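Uncharacterized protein (Bordetella pertussis, PDB 3FVV) probably catalyses the dephosphorylation of histidinol phosphate to histidinol in histidine biosynthesis, as a magnesium-dependent phosphatase of the HAD-like hydrolase superfamily. Local coordinates at residues D12-P17 against I201-S206; L113-N118 against L134-P139. One frame throughout, in Å; residues are numbered along the deposited sequence.

Contact 1: residues D12-P17 against I201-S206. With SO4 (sulfate ion), chain C.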
# COMPACT_ATOMS: atom_id res chain seq x y z
N ASP A 12 -1.65 2.86 -3.13
CA ASP A 12 -2.85 2.75 -3.97
C ASP A 12 -3.49 4.10 -4.13
O ASP A 12 -3.81 4.73 -3.16
CB ASP A 12 -3.81 1.70 -3.41
CG ASP A 12 -3.17 0.31 -3.33
OD1 ASP A 12 -2.55 -0.15 -4.30
OD2 ASP A 12 -3.21 -0.32 -2.27
N HIS A 13 -3.59 4.55 -5.39
CA HIS A 13 -4.16 5.86 -5.76
C HIS A 13 -3.24 7.01 -5.43
O HIS A 13 -3.58 8.14 -5.69
CB HIS A 13 -5.51 6.08 -5.10
CG HIS A 13 -6.51 5.06 -5.51
ND1 HIS A 13 -6.97 4.96 -6.81
CD2 HIS A 13 -7.10 4.05 -4.83
CE1 HIS A 13 -7.82 3.95 -6.89
NE2 HIS A 13 -7.93 3.39 -5.71
N THR A 14 -2.07 6.73 -4.89
CA THR A 14 -1.06 7.77 -4.63
C THR A 14 0.04 7.62 -5.66
O THR A 14 0.23 8.50 -6.47
CB THR A 14 -0.47 7.61 -3.19
OG1 THR A 14 -1.50 7.92 -2.26
CG2 THR A 14 0.75 8.54 -2.95
N LEU A 15 0.74 6.50 -5.66
CA LEU A 15 1.78 6.27 -6.66
C LEU A 15 1.24 5.53 -7.87
O LEU A 15 1.83 5.62 -8.92
CB LEU A 15 2.99 5.56 -6.04
CG LEU A 15 3.90 6.35 -5.07
CD1 LEU A 15 5.10 5.50 -4.71
CD2 LEU A 15 4.34 7.70 -5.67
N LEU A 16 0.08 4.84 -7.75
CA LEU A 16 -0.51 4.13 -8.87
C LEU A 16 -1.96 4.62 -9.05
O LEU A 16 -2.64 4.89 -8.06
CB LEU A 16 -0.51 2.61 -8.65
CG LEU A 16 0.81 1.89 -8.43
CD1 LEU A 16 0.49 0.45 -8.01
CD2 LEU A 16 1.60 1.96 -9.67
N PRO A 17 -2.42 4.76 -10.30
CA PRO A 17 -3.76 5.25 -10.55
C PRO A 17 -4.76 4.12 -10.40
O PRO A 17 -5.71 4.08 -11.10
CB PRO A 17 -3.69 5.74 -12.00
CG PRO A 17 -2.63 4.91 -12.63
CD PRO A 17 -1.64 4.61 -11.55
N ILE A 201 1.61 15.49 2.53
CA ILE A 201 1.27 15.89 1.14
C ILE A 201 0.06 15.06 0.74
O ILE A 201 0.09 13.83 0.79
CB ILE A 201 2.40 15.57 0.09
CG1 ILE A 201 3.81 16.05 0.54
CG2 ILE A 201 2.08 16.15 -1.25
CD1 ILE A 201 3.91 17.53 0.75
N ALA A 202 -1.02 15.73 0.39
CA ALA A 202 -2.22 15.10 -0.07
C ALA A 202 -2.02 14.92 -1.57
O ALA A 202 -1.93 15.91 -2.32
CB ALA A 202 -3.38 15.99 0.21
N ALA A 203 -1.89 13.67 -1.99
CA ALA A 203 -1.60 13.30 -3.37
C ALA A 203 -2.86 12.68 -3.96
O ALA A 203 -3.40 11.71 -3.41
CB ALA A 203 -0.45 12.30 -3.43
N ASN A 204 -3.34 13.25 -5.07
CA ASN A 204 -4.58 12.82 -5.67
C ASN A 204 -5.69 12.72 -4.60
O ASN A 204 -6.41 11.73 -4.56
CB ASN A 204 -4.40 11.47 -6.40
CG ASN A 204 -3.13 11.42 -7.28
OD1 ASN A 204 -2.94 12.27 -8.13
ND2 ASN A 204 -2.24 10.44 -7.01
N PRO A 205 -5.84 13.72 -3.73
CA PRO A 205 -6.74 13.51 -2.63
C PRO A 205 -8.20 13.26 -2.99
O PRO A 205 -8.69 13.75 -4.00
CB PRO A 205 -6.65 14.83 -1.86
CG PRO A 205 -6.20 15.82 -2.95
CD PRO A 205 -5.20 15.03 -3.64
N SER A 206 -8.87 12.49 -2.13
CA SER A 206 -10.29 12.32 -2.15
C SER A 206 -10.86 13.67 -1.76
O SER A 206 -10.15 14.53 -1.21
CB SER A 206 -10.72 11.23 -1.10
OG SER A 206 -10.48 11.72 0.23
S SO4 C . -2.85 1.79 0.50
O1 SO4 C . -1.58 1.93 -0.32
O2 SO4 C . -2.59 1.68 1.99
O3 SO4 C . -3.69 2.91 0.09
O4 SO4 C . -3.56 0.56 0.15

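Contact 2: residues L113-N118 against L134-P139. With SO4 (sulfate ion), chain C.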
# COMPACT_ATOMS: atom_id res chain seq x y z
N LEU A 113 7.83 2.66 1.12
CA LEU A 113 6.46 2.51 0.71
C LEU A 113 5.65 1.97 1.91
O LEU A 113 6.04 0.95 2.52
CB LEU A 113 6.39 1.59 -0.51
CG LEU A 113 5.13 1.47 -1.36
CD1 LEU A 113 4.79 2.73 -2.15
CD2 LEU A 113 5.27 0.28 -2.37
N VAL A 114 4.58 2.70 2.25
CA VAL A 114 3.75 2.35 3.40
C VAL A 114 2.32 2.11 2.95
O VAL A 114 1.59 3.08 2.62
CB VAL A 114 3.78 3.46 4.50
CG1 VAL A 114 3.21 2.89 5.81
CG2 VAL A 114 5.20 4.00 4.70
N THR A 115 1.91 0.84 2.94
CA THR A 115 0.69 0.44 2.27
C THR A 115 -0.06 -0.69 2.98
O THR A 115 0.55 -1.62 3.48
CB THR A 115 1.04 0.01 0.80
OG1 THR A 115 -0.13 -0.49 0.14
CG2 THR A 115 2.12 -1.06 0.79
N ALA A 116 -1.40 -0.61 2.97
CA ALA A 116 -2.25 -1.65 3.53
C ALA A 116 -2.27 -2.85 2.61
O ALA A 116 -2.62 -3.93 3.05
CB ALA A 116 -3.69 -1.18 3.73
N THR A 117 -1.93 -2.69 1.34
CA THR A 117 -1.98 -3.84 0.44
C THR A 117 -0.81 -4.78 0.83
O THR A 117 0.29 -4.35 1.05
CB THR A 117 -2.04 -3.43 -1.03
OG1 THR A 117 -3.29 -2.75 -1.29
CG2 THR A 117 -1.95 -4.65 -2.00
N ASN A 118 -1.09 -6.07 0.95
CA ASN A 118 -0.15 -7.01 1.55
C ASN A 118 1.21 -7.09 0.84
O ASN A 118 1.31 -6.89 -0.41
CB ASN A 118 -0.80 -8.39 1.73
CG ASN A 118 -0.89 -9.21 0.46
OD1 ASN A 118 0.11 -9.79 0.04
ND2 ASN A 118 -2.11 -9.37 -0.10
N LEU A 134 9.78 -1.44 2.63
CA LEU A 134 8.34 -1.64 2.45
C LEU A 134 7.72 -1.86 3.81
O LEU A 134 8.14 -2.74 4.55
CB LEU A 134 8.08 -2.90 1.66
CG LEU A 134 6.61 -3.30 1.45
CD1 LEU A 134 5.83 -2.28 0.64
CD2 LEU A 134 6.53 -4.65 0.79
N ILE A 135 6.70 -1.09 4.12
CA ILE A 135 6.03 -1.20 5.38
C ILE A 135 4.57 -1.50 5.02
O ILE A 135 3.72 -0.58 4.86
CB ILE A 135 6.22 0.09 6.22
CG1 ILE A 135 7.73 0.39 6.49
CG2 ILE A 135 5.49 -0.03 7.56
CD1 ILE A 135 8.04 1.88 6.71
N ALA A 136 4.30 -2.79 4.84
CA ALA A 136 3.02 -3.29 4.33
C ALA A 136 2.40 -4.30 5.29
O ALA A 136 3.08 -4.88 6.09
CB ALA A 136 3.19 -3.97 2.93
N THR A 137 1.08 -4.50 5.20
CA THR A 137 0.42 -5.57 5.97
C THR A 137 1.10 -6.87 5.52
O THR A 137 1.32 -7.09 4.33
CB THR A 137 -1.05 -5.56 5.71
OG1 THR A 137 -1.52 -4.30 6.20
CG2 THR A 137 -1.85 -6.75 6.42
N ASP A 138 1.48 -7.69 6.48
CA ASP A 138 2.23 -8.89 6.18
C ASP A 138 1.36 -10.11 6.32
O ASP A 138 0.75 -10.35 7.37
CB ASP A 138 3.46 -9.05 7.08
CG ASP A 138 4.53 -7.97 6.80
OD1 ASP A 138 4.81 -7.66 5.60
OD2 ASP A 138 5.06 -7.44 7.80
N PRO A 139 1.37 -10.93 5.28
CA PRO A 139 0.64 -12.18 5.37
C PRO A 139 1.44 -13.21 6.14
O PRO A 139 2.63 -13.37 5.89
CB PRO A 139 0.48 -12.61 3.89
CG PRO A 139 1.37 -11.87 3.11
CD PRO A 139 2.06 -10.76 3.99
S SO4 C . -2.85 1.79 0.50
O1 SO4 C . -1.58 1.93 -0.32
O2 SO4 C . -2.59 1.68 1.99
O3 SO4 C . -3.69 2.91 0.09
O4 SO4 C . -3.56 0.56 0.15

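Contact 1: residues D12-P17 against I201-S206
N204 meets the loop at H13 and T14 through its carboxamide, and one hydrogen bond runs from side chain to backbone: N204 ND2 donates to H13 O at 3.0 Å, with an N-H...O angle of 148°. The donor stands 32° from the carbonyl plane of H13, and H13 O in turn lies somewhat out of the amide plane of N204, so the two flat groups meet at a slant. T14 O is also near, 3.2 Å from N204 ND2. N204 CB also comes within 3.5 Å of H13 O, so the root of the side chain lies close to the same oxygen. The other end of the amide is fixed as well, because N204 OD1 accepts from the backbone N of F224, a bond that settles which way round the amide is turned.

Beside this polar grip is one small apolar touch. With CG2 of T14 placed opposite its own backbone N, the methyl meets A203 CB at 4.0 Å, while OG1 is turned aside to bond D10 OD2. The imidazole of H13 leads away from 201-206; its backbone oxygen does the work.

D10, D12 and T14 fit the DxDxT signature that opens the HAD fold, and D12 N donates to a sulfate oxygen, O1, at 3.0 Å. Only 145 Å² is buried between the segments. A polar side-chain-to-backbone bond, rather than apolar packing, is thus what mainly ties the signature loop to the residue just past strand 199-203.

Contact 2: residues L113-N118 against L134-P139
Strands L113-T115 and L134-A136 pair as parallel neighbours in the buried core of the fold, the two strands of a beta-alpha-beta unit whose connecting helix is 119-128. The evidence is an axis separation of 4.7 Å, an angle of 5° between strand directions, and a register of L113 with L134, V114 with I135 and T115 with A136. I135 N donates to L113 O at 2.7 Å, and T115 N to I135 O at 3.0 Å. The next rung, T137 N to T115 O, is weak at 3.4 Å, marking where the pairing frays.

L113 and L134 lie side by side and point the same way. The CD1 of L134 sits 4.0 Å from L113 CD2 and also reaches T115 CG2 at 3.9 Å, thus bridging two residues of the partner strand. V114 and I135, also alongside each other, occupy the other face and meet through V114 CG2 and I135 CD1.

At the end of strand 110-115 the hydroxyl of T115, opposite its backbone N (chi1 175°), serves two partners. It donates to sulfate O1 at 2.9 Å and accepts from T117 N, closing an ST turn. A116 N gives sulfate O2 a nearly straight bond of 2.8 Å. This is consistent with the threonine of HAD motif II, which binds the substrate phosphate.

N118 OD1 caps helix 119-128 through V121 N. V114 and I135 are covered by helix 158-170, whose K160 bonds both V114 O and the sulfate; L113, L134 and A136 face helix 119-128, and strand 110-115 also pairs, along its other edge, with strand 5-9.

Contact 2 is core, burying 452 Å² through backbone pairing and matched aliphatic side chains; contact 1 is partly buried, and a side-chain amide does most of its joining. Both reach the same sheet but hold different elements: 113-118 and 134-139 are adjacent strands, whereas 12-17 is the loop after strand 5-9, meeting a strand that lies beyond strand 180-185. Their centres are 16 Å apart, yet they touch directly. D12 OD2 lies 2.6 Å from T117 OG1, a probable hydrogen bond, and L15 CD1 packs on L113 CD1 at 3.8 Å. Residues 12-17 and 113-118 both bind the one sulfate, which probably marks the phosphate site.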